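Local coordinates for short Chain Dehydrogenase yciK (Salmonella enterica subsp. enterica serovar Typhimurium, PDB 3IAH), which binds NADP and probably acts as an oxidoreductase of the short-chain dehydrogenase family, perhaps on oxoacyl-(acyl carrier protein) substrates, at residues 50-55 with 67-72; 21-26 with 42-47; 103-108 with 124-129. All coordinates share one frame; numbering follows the deposited sequence.

How the contacts relate
Strand 17-21 ends at the cofactor-binding turn, and contact 2 closes the excursion through helix 26-37 by setting 21-26 against the end of strand 41-46. The chain then enters helix 49-63, and contact 1 folds its first turns onto strand 68-71, the next strand outward in the parallel sheet. Contacts 1 and 2 touch through backbone pairing, Phe70 N to Leu44 O and Leu72 N to Gly46 O. After strand 98-101, contact 3 ties the following loop to helix 117-142; Thr21 OG1 reaches Ala103 N and so joins it to contact 2. The three loops follow in series without nesting or crossing, and all border the same NADP.

Contact 1 (50-55 with 67-72); sequences EKLRRV and PQWFTL. With NAP (NADP nicotinamide-adenine-dinucleotide phosphate), chain C.
Leu52 and Arg53 of helix 49-63 pack on Trp69 in the beta-alpha-beta crossover of the Rossmann fold that leads from strand 41-46 to strand 68-71. The helix runs almost antiparallel to the strand, their axes 8.7 Å apart at an angle of 168°. Glu50, at the start of the segment, turns away from the strand, but its carboxylate OE2 forms a long salt bridge with Arg53 NE. Lys51 also leaves the strand alone. Its chain is extended beyond CG and carries NZ to the 2'-phosphate of NADP, where it donates a hydrogen bond to O3X over 2.6 Å; Asp25 is a distant, weak ionic partner of the same ammonium group. Leu52 provides the apolar centre. Its CB lies 3.8 Å above one face of the indole of Trp69, displaced toward the rim, while methyl CD1 reaches past the ring to the strand backbone, 3.7 Å from Phe70 O. The same methyl meets Thr71 CG2 at 4.0 Å. Trp69 holds its ring up against the helix because CG sits between the backbone N and the carbonyl carbon (chi1 54°). Leu52 and Trp69 both also touch Leu44, so the helix, the edge strand and its neighbour pack together here. Arg53 passes the indole at a slant, CA near Trp69 NE1, and the bend at chi3 brings its guanidinium back toward the ring. That group, bridged from NH2 to Glu49 and more loosely from NE to Glu50, stands nearly perpendicular to the indole plane (83°), with Trp69 CZ2 over its face, 4.0 Å from Arg53 NH1.

Contact 2 (21-26 with 42-47); sequences TGASDG and VILLGR. With NAP (NADP nicotinamide-adenine-dinucleotide phosphate), chain C.
One face of the Arg47 guanidinium lies against the adenine of NADP, whose N7A sits 3.6 Å above the plane over its centre, while phosphate oxygen O1X lies at the edge, in plane; Ser24 of the opposing 21-26 turn holds the same phosphate. Arg47 NE donates to O1X and NH1 to O2X, both over 2.9 Å and nearly straight, so the two bonds fix the rotation of the group. Ser24 OG donates to O3X (2.7 Å) and accepts from ribose O3B; a water donates to it as well, and this water also donates to O1X and accepts from Arg47 N, bridging the two segments. The turn belongs to the TGXXXGXG cofactor-binding motif of short-chain dehydrogenases, following the first strand of the Rossmann fold. Its backbone is tied to the neighbouring strand by Ala23 N, which donates to Leu45 O over 3.1 Å. In one of its two modelled conformers, Leu44 brings CD2 to 3.7 Å from Ala23 CB; elsewhere Leu44 meets Val55 and Ala56 of helix 49-63. Farther along the turn, Gly26 CA passes 3.6 Å from pyrophosphate oxygen O1N, and Gly26 N donates to Asp25 OD1 from above the carboxylate plane.

Contact 3 (103-108 with 124-129); sequences AGLLGE and MQVNVN. With NAP (NADP nicotinamide-adenine-dinucleotide phosphate), chain C.
Asn127 and Leu105 are joined by a pair of hydrogen bonds between one side-chain amide and one residue's backbone. Leu105 N donates to Asn127 OD1 over 2.9 Å, in the carbonyl plane and on a lone pair, and Asn127 ND2 returns a bond of 3.0 Å to Leu105 O, tilted somewhat out of the amide plane. ND2 also donates to Ser171 OG. With chi1 at -60°, Asn127 CG is anti to its own carbonyl carbon, which brings the amide over to the loop; OD1 also lies 3.3 Å from Gly104 CA. Beside this pair, Leu105 CD2 meets Val126 CG2 at 4.1 Å, the two side chains crossing at about a right angle. Val126 CG2 also borders adenine N6A of NADP, and Gly104 O lies 3.4 Å from C8A. Behind this shell, helix 117-142 widens into a pi-type turn, Met124 O accepting from both Val128 N and Asn129 N. Gln125 and Asn129 there bond to Gln121 and Trp120 of the second subunit. A helix distorted at an asparagine beside the Asn-Ala-Gly loop (102-104) is as in classical short-chain dehydrogenases. Since OD1 accepts and ND2 donates, a flipped amide would set like groups against each other at Leu105, so its orientation is well defined.

Contact 1 (50-55 with 67-72)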
loop_
_atom_site.group_PDB
_atom_site.type_symbol
_atom_site.label_atom_id
_atom_site.label_comp_id
_atom_site.label_asym_id
_atom_site.label_seq_id
_atom_site.Cartn_x
_atom_site.Cartn_y
_atom_site.Cartn_z
ATOM N N GLU A 50 13.199 -28.144 -0.109
ATOM C CA GLU A 50 14.573 -28.536 0.210
ATOM C C GLU A 50 15.254 -27.498 1.084
ATOM O O GLU A 50 15.924 -27.866 2.046
ATOM C CB GLU A 50 15.406 -28.823 -1.048
ATOM C CG GLU A 50 14.838 -29.939 -1.916
ATOM C CD GLU A 50 14.637 -31.255 -1.169
ATOM O OE1 GLU A 50 13.683 -31.979 -1.531
ATOM O OE2 GLU A 50 15.398 -31.555 -0.214
ATOM N N LYS A 51 15.093 -26.213 0.765
ATOM C CA LYS A 51 15.695 -25.167 1.601
ATOM C C LYS A 51 15.133 -25.224 3.018
ATOM O O LYS A 51 15.893 -25.133 3.982
ATOM C CB LYS A 51 15.482 -23.758 1.059
ATOM C CG LYS A 51 16.312 -23.322 -0.125
ATOM C CD LYS A 51 16.011 -21.840 -0.330
ATOM C CE LYS A 51 16.860 -21.143 -1.339
ATOM N NZ LYS A 51 16.466 -19.694 -1.298
ATOM N N LEU A 52 13.807 -25.358 3.133
ATOM C CA LEU A 52 13.140 -25.456 4.436
ATOM C C LEU A 52 13.634 -26.641 5.256
ATOM O O LEU A 52 13.872 -26.500 6.463
ATOM C CB LEU A 52 11.620 -25.551 4.273
ATOM C CG LEU A 52 10.871 -24.296 3.846
ATOM C CD1 LEU A 52 9.442 -24.629 3.491
ATOM C CD2 LEU A 52 10.915 -23.237 4.961
ATOM N N ARG A 53 13.787 -27.791 4.603
ATOM C CA ARG A 53 14.259 -29.001 5.265
ATOM C C ARG A 53 15.653 -28.768 5.827
ATOM O O ARG A 53 15.926 -29.168 6.952
ATOM C CB ARG A 53 14.289 -30.190 4.300
ATOM C CG ARG A 53 14.522 -31.550 4.969
ATOM C CD ARG A 53 14.780 -32.645 3.925
ATOM N NE ARG A 53 13.827 -32.546 2.816
ATOM C CZ ARG A 53 12.601 -33.071 2.794
ATOM N NH1 ARG A 53 12.120 -33.762 3.827
ATOM N NH2 ARG A 53 11.844 -32.896 1.715
ATOM N N ARG A 54 16.529 -28.114 5.060
ATOM C CA ARG A 54 17.886 -27.856 5.550
ATOM C C ARG A 54 17.876 -26.981 6.792
ATOM O O ARG A 54 18.593 -27.273 7.736
ATOM C CB ARG A 54 18.826 -27.240 4.502
ATOM C CG ARG A 54 19.149 -28.126 3.305
ATOM C CD ARG A 54 20.444 -27.658 2.615
ATOM N NE ARG A 54 20.436 -26.220 2.349
ATOM C CZ ARG A 54 19.971 -25.638 1.246
ATOM N NH1 ARG A 54 20.015 -24.310 1.139
ATOM N NH2 ARG A 54 19.462 -26.363 0.251
ATOM N N VAL A 55 17.079 -25.910 6.800
ATOM C CA VAL A 55 17.019 -25.051 7.980
ATOM C C VAL A 55 16.477 -25.829 9.194
ATOM O O VAL A 55 16.994 -25.672 10.306
ATOM C CB VAL A 55 16.182 -23.770 7.744
ATOM C CG1 VAL A 55 16.095 -22.927 9.025
ATOM C CG2 VAL A 55 16.782 -22.946 6.616
ATOM N N PRO A 67 11.952 -28.848 14.169
ATOM C CA PRO A 67 10.736 -28.057 13.986
ATOM C C PRO A 67 10.045 -28.401 12.675
ATOM O O PRO A 67 10.715 -28.826 11.721
ATOM C CB PRO A 67 11.265 -26.627 13.942
ATOM C CG PRO A 67 12.604 -26.756 13.346
ATOM C CD PRO A 67 13.156 -28.076 13.802
ATOM N N GLN A 68 8.727 -28.218 12.617
ATOM C CA GLN A 68 7.984 -28.524 11.403
ATOM C C GLN A 68 8.025 -27.363 10.422
ATOM O O GLN A 68 8.186 -26.193 10.806
ATOM C CB GLN A 68 6.524 -28.911 11.684
ATOM C CG GLN A 68 6.352 -30.230 12.430
ATOM C CD GLN A 68 4.896 -30.681 12.524
ATOM O OE1 GLN A 68 3.971 -29.944 12.174
ATOM N NE2 GLN A 68 4.692 -31.907 12.992
ATOM N N TRP A 69 7.892 -27.713 9.148
ATOM C CA TRP A 69 7.878 -26.731 8.091
ATOM C C TRP A 69 6.670 -26.987 7.196
ATOM O O TRP A 69 6.193 -28.120 7.091
ATOM C CB TRP A 69 9.199 -26.717 7.298
ATOM C CG TRP A 69 9.602 -28.039 6.751
ATOM C CD1 TRP A 69 10.465 -28.931 7.322
ATOM C CD2 TRP A 69 9.149 -28.638 5.539
ATOM N NE1 TRP A 69 10.584 -30.041 6.534
ATOM C CE2 TRP A 69 9.784 -29.891 5.435
ATOM C CE3 TRP A 69 8.266 -28.239 4.532
ATOM C CZ2 TRP A 69 9.567 -30.751 4.361
ATOM C CZ3 TRP A 69 8.048 -29.096 3.463
ATOM C CH2 TRP A 69 8.698 -30.338 3.389
ATOM N N PHE A 70 6.170 -25.922 6.578
ATOM C CA PHE A 70 5.038 -26.016 5.675
ATOM C C PHE A 70 5.356 -25.224 4.415
ATOM O O PHE A 70 5.927 -24.131 4.481
ATOM C CB PHE A 70 3.747 -25.497 6.337
ATOM C CG PHE A 70 3.316 -26.292 7.528
ATOM C CD1 PHE A 70 2.423 -27.358 7.391
ATOM C CD2 PHE A 70 3.807 -25.993 8.793
ATOM C CE1 PHE A 70 2.027 -28.103 8.501
ATOM C CE2 PHE A 70 3.422 -26.728 9.902
ATOM C CZ PHE A 70 2.526 -27.794 9.757
ATOM N N THR A 71 5.029 -25.784 3.259
ATOM C CA THR A 71 5.271 -25.074 2.016
ATOM C C THR A 71 4.003 -24.310 1.643
ATOM O O THR A 71 2.887 -24.843 1.728
ATOM C CB THR A 71 5.683 -25.997 0.863
ATOM O OG1 THR A 71 4.640 -26.938 0.610
ATOM C CG2 THR A 71 6.961 -26.740 1.212
ATOM N N LEU A 72 4.196 -23.058 1.242
ATOM C CA LEU A 72 3.125 -22.168 0.833
ATOM C C LEU A 72 3.749 -21.109 -0.062
ATOM O O LEU A 72 4.538 -20.288 0.404
ATOM C CB LEU A 72 2.470 -21.482 2.040
ATOM C CG LEU A 72 1.285 -20.552 1.734
ATOM C CD1 LEU A 72 0.136 -21.343 1.116
ATOM C CD2 LEU A 72 0.803 -19.815 2.999
HETATM P PA NAP C . 15.741 -12.847 1.054
HETATM O O1A NAP C . 17.081 -13.307 1.420
HETATM O O2A NAP C . 15.463 -12.809 -0.392
HETATM O O5B NAP C . 14.599 -13.762 1.650
HETATM C C5B NAP C . 13.273 -13.621 1.225
HETATM C C4B NAP C . 12.500 -14.793 1.812
HETATM O O4B NAP C . 11.169 -14.602 1.380
HETATM C C3B NAP C . 12.980 -16.146 1.302
HETATM O O3B NAP C . 12.857 -17.175 2.258
HETATM C C2B NAP C . 12.031 -16.370 0.162
HETATM O O2B NAP C . 11.926 -17.717 -0.247
HETATM C C1B NAP C . 10.742 -15.759 0.743
HETATM N N9A NAP C . 9.872 -15.611 -0.411
HETATM C C8A NAP C . 10.032 -14.834 -1.521
HETATM N N7A NAP C . 8.989 -15.077 -2.343
HETATM C C5A NAP C . 8.192 -16.004 -1.767
HETATM C C6A NAP C . 7.018 -16.620 -2.164
HETATM N N6A NAP C . 6.468 -16.315 -3.342
HETATM N N1A NAP C . 6.418 -17.550 -1.326
HETATM C C2A NAP C . 6.991 -17.880 -0.111
HETATM N N3A NAP C . 8.166 -17.267 0.281
HETATM C C4A NAP C . 8.747 -16.351 -0.553
HETATM O O3 NAP C . 15.409 -11.404 1.622
HETATM P PN NAP C . 15.655 -10.729 3.012
HETATM O O1N NAP C . 15.950 -11.784 4.022
HETATM O O2N NAP C . 16.526 -9.560 2.805
HETATM O O5D NAP C . 14.191 -10.138 3.245
HETATM C C5D NAP C . 13.416 -10.473 4.365
HETATM C C4D NAP C . 12.426 -9.347 4.565
HETATM O O4D NAP C . 13.162 -8.215 4.934
HETATM C C3D NAP C . 11.612 -8.946 3.336
HETATM O O3D NAP C . 10.253 -8.696 3.715
HETATM C C2D NAP C . 12.283 -7.662 2.875
HETATM O O2D NAP C . 11.415 -6.812 2.184
HETATM C C1D NAP C . 12.716 -7.080 4.169
HETATM N N1N NAP C . 13.818 -6.098 4.154
HETATM C C2N NAP C . 15.097 -6.529 3.886
HETATM C C3N NAP C . 16.133 -5.607 3.869
HETATM C C7N NAP C . 17.562 -6.052 3.594
HETATM O O7N NAP C . 18.488 -5.033 3.572
HETATM N N7N NAP C . 17.868 -7.340 3.406
HETATM C C4N NAP C . 15.854 -4.260 4.127
HETATM C C5N NAP C . 14.539 -3.836 4.398
HETATM C C6N NAP C . 13.536 -4.781 4.400
HETATM P P2B NAP C . 13.083 -18.527 -1.090
HETATM O O1X NAP C . 12.441 -19.681 -1.760
HETATM O O2X NAP C . 13.686 -17.654 -2.154
HETATM O O3X NAP C . 14.151 -19.069 -0.188
#

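Contact 2 (21-26 with 42-47)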
loop_
_atom_site.group_PDB
_atom_site.type_symbol
_atom_site.label_atom_id
_atom_site.label_comp_id
_atom_site.label_asym_id
_atom_site.label_seq_id
_atom_site.Cartn_x
_atom_site.Cartn_y
_atom_site.Cartn_z
ATOM N N THR A 21 7.671 -16.775 8.264
ATOM C CA THR A 21 7.553 -16.923 6.818
ATOM C C THR A 21 8.900 -16.505 6.214
ATOM O O THR A 21 9.656 -15.729 6.833
ATOM C CB THR A 21 6.404 -16.095 6.187
ATOM O OG1 THR A 21 6.701 -14.686 6.245
ATOM C CG2 THR A 21 5.054 -16.412 6.878
ATOM N N GLY A 22 9.185 -16.976 5.006
ATOM C CA GLY A 22 10.468 -16.697 4.348
ATOM C C GLY A 22 11.586 -17.215 5.250
ATOM O O GLY A 22 12.623 -16.587 5.395
ATOM N N ALA A 23 11.358 -18.378 5.854
ATOM C CA ALA A 23 12.307 -18.991 6.788
ATOM C C ALA A 23 13.440 -19.773 6.129
ATOM O O ALA A 23 14.302 -20.292 6.832
ATOM C CB ALA A 23 11.550 -19.912 7.751
ATOM N N SER A 24 13.448 -19.854 4.797
ATOM C CA SER A 24 14.468 -20.605 4.055
ATOM C C SER A 24 15.755 -19.851 3.714
ATOM O O SER A 24 16.717 -20.459 3.237
ATOM C CB SER A 24 13.854 -21.164 2.769
ATOM O OG SER A 24 13.168 -20.156 2.065
ATOM N N ASP A 25 15.796 -18.542 3.941
ATOM C CA ASP A 25 17.000 -17.808 3.627
ATOM C C ASP A 25 16.981 -16.459 4.315
ATOM O O ASP A 25 15.969 -16.063 4.892
ATOM C CB ASP A 25 17.059 -17.601 2.104
ATOM C CG ASP A 25 18.467 -17.396 1.574
ATOM O OD1 ASP A 25 19.434 -17.242 2.359
ATOM O OD2 ASP A 25 18.591 -17.406 0.334
ATOM N N GLY A 26 18.116 -15.772 4.246
ATOM C CA GLY A 26 18.268 -14.437 4.789
ATOM C C GLY A 26 17.776 -14.208 6.193
ATOM O O GLY A 26 18.044 -15.006 7.094
ATOM N N VAL A 42 9.429 -23.529 16.833
ATOM C CA VAL A 42 9.352 -22.788 15.568
ATOM C C VAL A 42 8.649 -23.533 14.445
ATOM O O VAL A 42 8.809 -24.742 14.303
ATOM C CB VAL A 42 10.784 -22.391 15.105
ATOM C CG1 VAL A 42 10.757 -21.720 13.730
ATOM C CG2 VAL A 42 11.436 -21.479 16.135
ATOM N N ILE A 43 7.845 -22.798 13.675
ATOM C CA ILE A 43 7.142 -23.335 12.522
ATOM C C ILE A 43 7.718 -22.550 11.343
ATOM O O ILE A 43 7.618 -21.320 11.304
ATOM C CB ILE A 43 5.628 -23.177 12.630
ATOM C CG1 ILE A 43 5.119 -23.966 13.844
ATOM C CG2 ILE A 43 4.968 -23.672 11.349
ATOM C CD1 ILE A 43 3.637 -23.783 14.138
ATOM N N LEU A 44 8.294 -23.267 10.385
ATOM C CA LEU A 44 8.928 -22.654 9.220
ATOM C C LEU A 44 8.053 -22.666 7.979
ATOM O O LEU A 44 7.568 -23.722 7.578
ATOM C CB LEU A 44 10.191 -23.442 8.887
ATOM C CG LEU A 44 11.185 -23.683 10.019
ATOM C CD1 LEU A 44 12.323 -24.570 9.532
ATOM C CD2 LEU A 44 11.702 -22.352 10.537
ATOM N N LEU A 45 7.848 -21.497 7.376
ATOM C CA LEU A 45 7.076 -21.392 6.136
ATOM C C LEU A 45 7.978 -20.862 5.041
ATOM O O LEU A 45 8.802 -19.964 5.270
ATOM C CB LEU A 45 5.816 -20.534 6.247
ATOM C CG LEU A 45 4.510 -21.266 6.512
ATOM C CD1 LEU A 45 4.473 -21.950 7.889
ATOM C CD2 LEU A 45 3.358 -20.277 6.315
ATOM N N GLY A 46 7.818 -21.438 3.852
ATOM C CA GLY A 46 8.571 -21.063 2.679
ATOM C C GLY A 46 7.973 -21.740 1.458
ATOM O O GLY A 46 6.966 -22.436 1.559
ATOM N N ARG A 47 8.579 -21.534 0.307
ATOM C CA ARG A 47 8.089 -22.151 -0.932
ATOM C C ARG A 47 8.975 -23.302 -1.384
ATOM O O ARG A 47 8.517 -24.187 -2.102
ATOM C CB ARG A 47 7.981 -21.110 -2.050
ATOM C CG ARG A 47 9.270 -20.367 -2.303
ATOM C CD ARG A 47 9.191 -19.397 -3.458
ATOM N NE ARG A 47 10.437 -18.633 -3.503
ATOM C CZ ARG A 47 10.672 -17.607 -4.316
ATOM N NH1 ARG A 47 11.842 -16.987 -4.256
ATOM N NH2 ARG A 47 9.750 -17.191 -5.180
HETATM P PA NAP C . 15.741 -12.847 1.054
HETATM O O1A NAP C . 17.081 -13.307 1.420
HETATM O O2A NAP C . 15.463 -12.809 -0.392
HETATM O O5B NAP C . 14.599 -13.762 1.650
HETATM C C5B NAP C . 13.273 -13.621 1.225
HETATM C C4B NAP C . 12.500 -14.793 1.812
HETATM O O4B NAP C . 11.169 -14.602 1.380
HETATM C C3B NAP C . 12.980 -16.146 1.302
HETATM O O3B NAP C . 12.857 -17.175 2.258
HETATM C C2B NAP C . 12.031 -16.370 0.162
HETATM O O2B NAP C . 11.926 -17.717 -0.247
HETATM C C1B NAP C . 10.742 -15.759 0.743
HETATM N N9A NAP C . 9.872 -15.611 -0.411
HETATM C C8A NAP C . 10.032 -14.834 -1.521
HETATM N N7A NAP C . 8.989 -15.077 -2.343
HETATM C C5A NAP C . 8.192 -16.004 -1.767
HETATM C C6A NAP C . 7.018 -16.620 -2.164
HETATM N N6A NAP C . 6.468 -16.315 -3.342
HETATM N N1A NAP C . 6.418 -17.550 -1.326
HETATM C C2A NAP C . 6.991 -17.880 -0.111
HETATM N N3A NAP C . 8.166 -17.267 0.281
HETATM C C4A NAP C . 8.747 -16.351 -0.553
HETATM O O3 NAP C . 15.409 -11.404 1.622
HETATM P PN NAP C . 15.655 -10.729 3.012
HETATM O O1N NAP C . 15.950 -11.784 4.022
HETATM O O2N NAP C . 16.526 -9.560 2.805
HETATM O O5D NAP C . 14.191 -10.138 3.245
HETATM C C5D NAP C . 13.416 -10.473 4.365
HETATM C C4D NAP C . 12.426 -9.347 4.565
HETATM O O4D NAP C . 13.162 -8.215 4.934
HETATM C C3D NAP C . 11.612 -8.946 3.336
HETATM O O3D NAP C . 10.253 -8.696 3.715
HETATM C C2D NAP C . 12.283 -7.662 2.875
HETATM O O2D NAP C . 11.415 -6.812 2.184
HETATM C C1D NAP C . 12.716 -7.080 4.169
HETATM N N1N NAP C . 13.818 -6.098 4.154
HETATM C C2N NAP C . 15.097 -6.529 3.886
HETATM C C3N NAP C . 16.133 -5.607 3.869
HETATM C C7N NAP C . 17.562 -6.052 3.594
HETATM O O7N NAP C . 18.488 -5.033 3.572
HETATM N N7N NAP C . 17.868 -7.340 3.406
HETATM C C4N NAP C . 15.854 -4.260 4.127
HETATM C C5N NAP C . 14.539 -3.836 4.398
HETATM C C6N NAP C . 13.536 -4.781 4.400
HETATM P P2B NAP C . 13.083 -18.527 -1.090
HETATM O O1X NAP C . 12.441 -19.681 -1.760
HETATM O O2X NAP C . 13.686 -17.654 -2.154
HETATM O O3X NAP C . 14.151 -19.069 -0.188
HETATM O O HOH W 1 11.425 -21.072 0.291
#

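Contact 3 (103-108 with 124-129)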
loop_
_atom_site.group_PDB
_atom_site.type_symbol
_atom_site.label_atom_id
_atom_site.label_comp_id
_atom_site.label_asym_id
_atom_site.label_seq_id
_atom_site.Cartn_x
_atom_site.Cartn_y
_atom_site.Cartn_z
ATOM N N ALA A 103 8.599 -12.941 4.669
ATOM C CA ALA A 103 8.643 -13.163 3.238
ATOM C C ALA A 103 8.350 -11.891 2.469
ATOM O O ALA A 103 7.520 -11.080 2.871
ATOM C CB ALA A 103 7.660 -14.230 2.842
ATOM N N GLY A 104 9.056 -11.728 1.363
ATOM C CA GLY A 104 8.868 -10.575 0.524
ATOM C C GLY A 104 9.535 -10.733 -0.830
ATOM O O GLY A 104 10.500 -11.506 -0.973
ATOM N N LEU A 105 9.011 -10.007 -1.812
ATOM C CA LEU A 105 9.539 -10.001 -3.169
ATOM C C LEU A 105 9.940 -8.559 -3.499
ATOM O O LEU A 105 9.181 -7.634 -3.242
ATOM C CB LEU A 105 8.477 -10.505 -4.157
ATOM C CG LEU A 105 8.791 -10.676 -5.636
ATOM C CD1 LEU A 105 9.925 -11.690 -5.884
ATOM C CD2 LEU A 105 7.530 -11.126 -6.375
ATOM N N LEU A 106 11.135 -8.375 -4.068
ATOM C CA LEU A 106 11.618 -7.042 -4.436
ATOM C C LEU A 106 11.078 -6.534 -5.760
ATOM O O LEU A 106 10.751 -5.368 -5.893
ATOM C CB LEU A 106 13.143 -7.058 -4.568
ATOM C CG LEU A 106 13.824 -5.745 -4.941
ATOM C CD1 LEU A 106 13.643 -4.709 -3.880
ATOM C CD2 LEU A 106 15.305 -5.990 -5.201
ATOM N N GLY A 107 10.995 -7.419 -6.744
ATOM C CA GLY A 107 10.592 -7.024 -8.077
ATOM C C GLY A 107 11.884 -6.525 -8.717
ATOM O O GLY A 107 12.961 -7.014 -8.386
ATOM N N GLU A 108 11.785 -5.547 -9.616
ATOM C CA GLU A 108 12.961 -4.998 -10.312
ATOM C C GLU A 108 13.117 -3.505 -10.056
ATOM O O GLU A 108 12.142 -2.765 -10.074
ATOM C CB GLU A 108 12.857 -5.261 -11.813
ATOM C CG GLU A 108 12.936 -6.758 -12.195
ATOM C CD GLU A 108 14.314 -7.395 -11.947
ATOM O OE1 GLU A 108 15.327 -6.655 -11.856
ATOM O OE2 GLU A 108 14.385 -8.645 -11.871
HETATM N N MSE A 124 2.969 -6.978 -5.358
HETATM C CA MSE A 124 1.778 -6.674 -4.547
HETATM C C MSE A 124 1.101 -7.960 -4.041
HETATM O O MSE A 124 0.597 -8.006 -2.904
HETATM C CB MSE A 124 0.794 -5.818 -5.339
HETATM C CG MSE A 124 1.283 -4.422 -5.633
HETATM SE SE MSE A 124 1.452 -3.295 -4.057
HETATM C CE MSE A 124 -0.399 -3.281 -3.531
ATOM N N GLN A 125 1.095 -9.002 -4.873
ATOM C CA GLN A 125 0.477 -10.263 -4.488
ATOM C C GLN A 125 1.200 -10.910 -3.287
ATOM O O GLN A 125 0.559 -11.316 -2.319
ATOM C CB GLN A 125 0.389 -11.216 -5.687
ATOM C CG GLN A 125 -0.517 -12.407 -5.461
ATOM C CD GLN A 125 -1.954 -11.982 -5.164
ATOM O OE1 GLN A 125 -2.409 -10.924 -5.618
ATOM N NE2 GLN A 125 -2.678 -12.814 -4.426
ATOM N N VAL A 126 2.525 -10.999 -3.335
ATOM C CA VAL A 126 3.276 -11.605 -2.240
ATOM C C VAL A 126 3.322 -10.752 -0.999
ATOM O O VAL A 126 3.006 -11.212 0.114
ATOM C CB VAL A 126 4.762 -11.882 -2.639
ATOM C CG1 VAL A 126 5.587 -12.355 -1.434
ATOM C CG2 VAL A 126 4.837 -12.880 -3.759
ATOM N N ASN A 127 3.709 -9.499 -1.180
ATOM C CA ASN A 127 3.895 -8.605 -0.061
ATOM C C ASN A 127 2.635 -8.101 0.618
ATOM O O ASN A 127 2.646 -7.849 1.819
ATOM C CB ASN A 127 4.744 -7.397 -0.483
ATOM C CG ASN A 127 6.124 -7.796 -0.988
ATOM O OD1 ASN A 127 6.462 -8.988 -1.036
ATOM N ND2 ASN A 127 6.941 -6.792 -1.352
ATOM N N VAL A 128 1.570 -7.958 -0.141
ATOM C CA VAL A 128 0.334 -7.435 0.427
ATOM C C VAL A 128 -0.818 -8.455 0.462
ATOM O O VAL A 128 -1.290 -8.838 1.538
ATOM C CB VAL A 128 -0.156 -6.181 -0.335
ATOM C CG1 VAL A 128 -1.431 -5.620 0.312
ATOM C CG2 VAL A 128 0.909 -5.073 -0.401
ATOM N N ASN A 129 -1.275 -8.887 -0.700
ATOM C CA ASN A 129 -2.461 -9.754 -0.753
ATOM C C ASN A 129 -2.341 -11.103 -0.049
ATOM O O ASN A 129 -3.195 -11.434 0.775
ATOM C CB ASN A 129 -2.942 -9.935 -2.193
ATOM C CG ASN A 129 -3.348 -8.626 -2.841
ATOM O OD1 ASN A 129 -3.643 -7.635 -2.165
ATOM N ND2 ASN A 129 -3.398 -8.623 -4.164
HETATM P PA NAP C . 15.741 -12.847 1.054
HETATM O O1A NAP C . 17.081 -13.307 1.420
HETATM O O2A NAP C . 15.463 -12.809 -0.392
HETATM O O5B NAP C . 14.599 -13.762 1.650
HETATM C C5B NAP C . 13.273 -13.621 1.225
HETATM C C4B NAP C . 12.500 -14.793 1.812
HETATM O O4B NAP C . 11.169 -14.602 1.380
HETATM C C3B NAP C . 12.980 -16.146 1.302
HETATM O O3B NAP C . 12.857 -17.175 2.258
HETATM C C2B NAP C . 12.031 -16.370 0.162
HETATM O O2B NAP C . 11.926 -17.717 -0.247
HETATM C C1B NAP C . 10.742 -15.759 0.743
HETATM N N9A NAP C . 9.872 -15.611 -0.411
HETATM C C8A NAP C . 10.032 -14.834 -1.521
HETATM N N7A NAP C . 8.989 -15.077 -2.343
HETATM C C5A NAP C . 8.192 -16.004 -1.767
HETATM C C6A NAP C . 7.018 -16.620 -2.164
HETATM N N6A NAP C . 6.468 -16.315 -3.342
HETATM N N1A NAP C . 6.418 -17.550 -1.326
HETATM C C2A NAP C . 6.991 -17.880 -0.111
HETATM N N3A NAP C . 8.166 -17.267 0.281
HETATM C C4A NAP C . 8.747 -16.351 -0.553
HETATM O O3 NAP C . 15.409 -11.404 1.622
HETATM P PN NAP C . 15.655 -10.729 3.012
HETATM O O1N NAP C . 15.950 -11.784 4.022
HETATM O O2N NAP C . 16.526 -9.560 2.805
HETATM O O5D NAP C . 14.191 -10.138 3.245
HETATM C C5D NAP C . 13.416 -10.473 4.365
HETATM C C4D NAP C . 12.426 -9.347 4.565
HETATM O O4D NAP C . 13.162 -8.215 4.934
HETATM C C3D NAP C . 11.612 -8.946 3.336
HETATM O O3D NAP C . 10.253 -8.696 3.715
HETATM C C2D NAP C . 12.283 -7.662 2.875
HETATM O O2D NAP C . 11.415 -6.812 2.184
HETATM C C1D NAP C . 12.716 -7.080 4.169
HETATM N N1N NAP C . 13.818 -6.098 4.154
HETATM C C2N NAP C . 15.097 -6.529 3.886
HETATM C C3N NAP C . 16.133 -5.607 3.869
HETATM C C7N NAP C . 17.562 -6.052 3.594
HETATM O O7N NAP C . 18.488 -5.033 3.572
HETATM N N7N NAP C . 17.868 -7.340 3.406
HETATM C C4N NAP C . 15.854 -4.260 4.127
HETATM C C5N NAP C . 14.539 -3.836 4.398
HETATM C C6N NAP C . 13.536 -4.781 4.400
HETATM P P2B NAP C . 13.083 -18.527 -1.090
HETATM O O1X NAP C . 12.441 -19.681 -1.760
HETATM O O2X NAP C . 13.686 -17.654 -2.154
HETATM O O3X NAP C . 14.151 -19.069 -0.188
#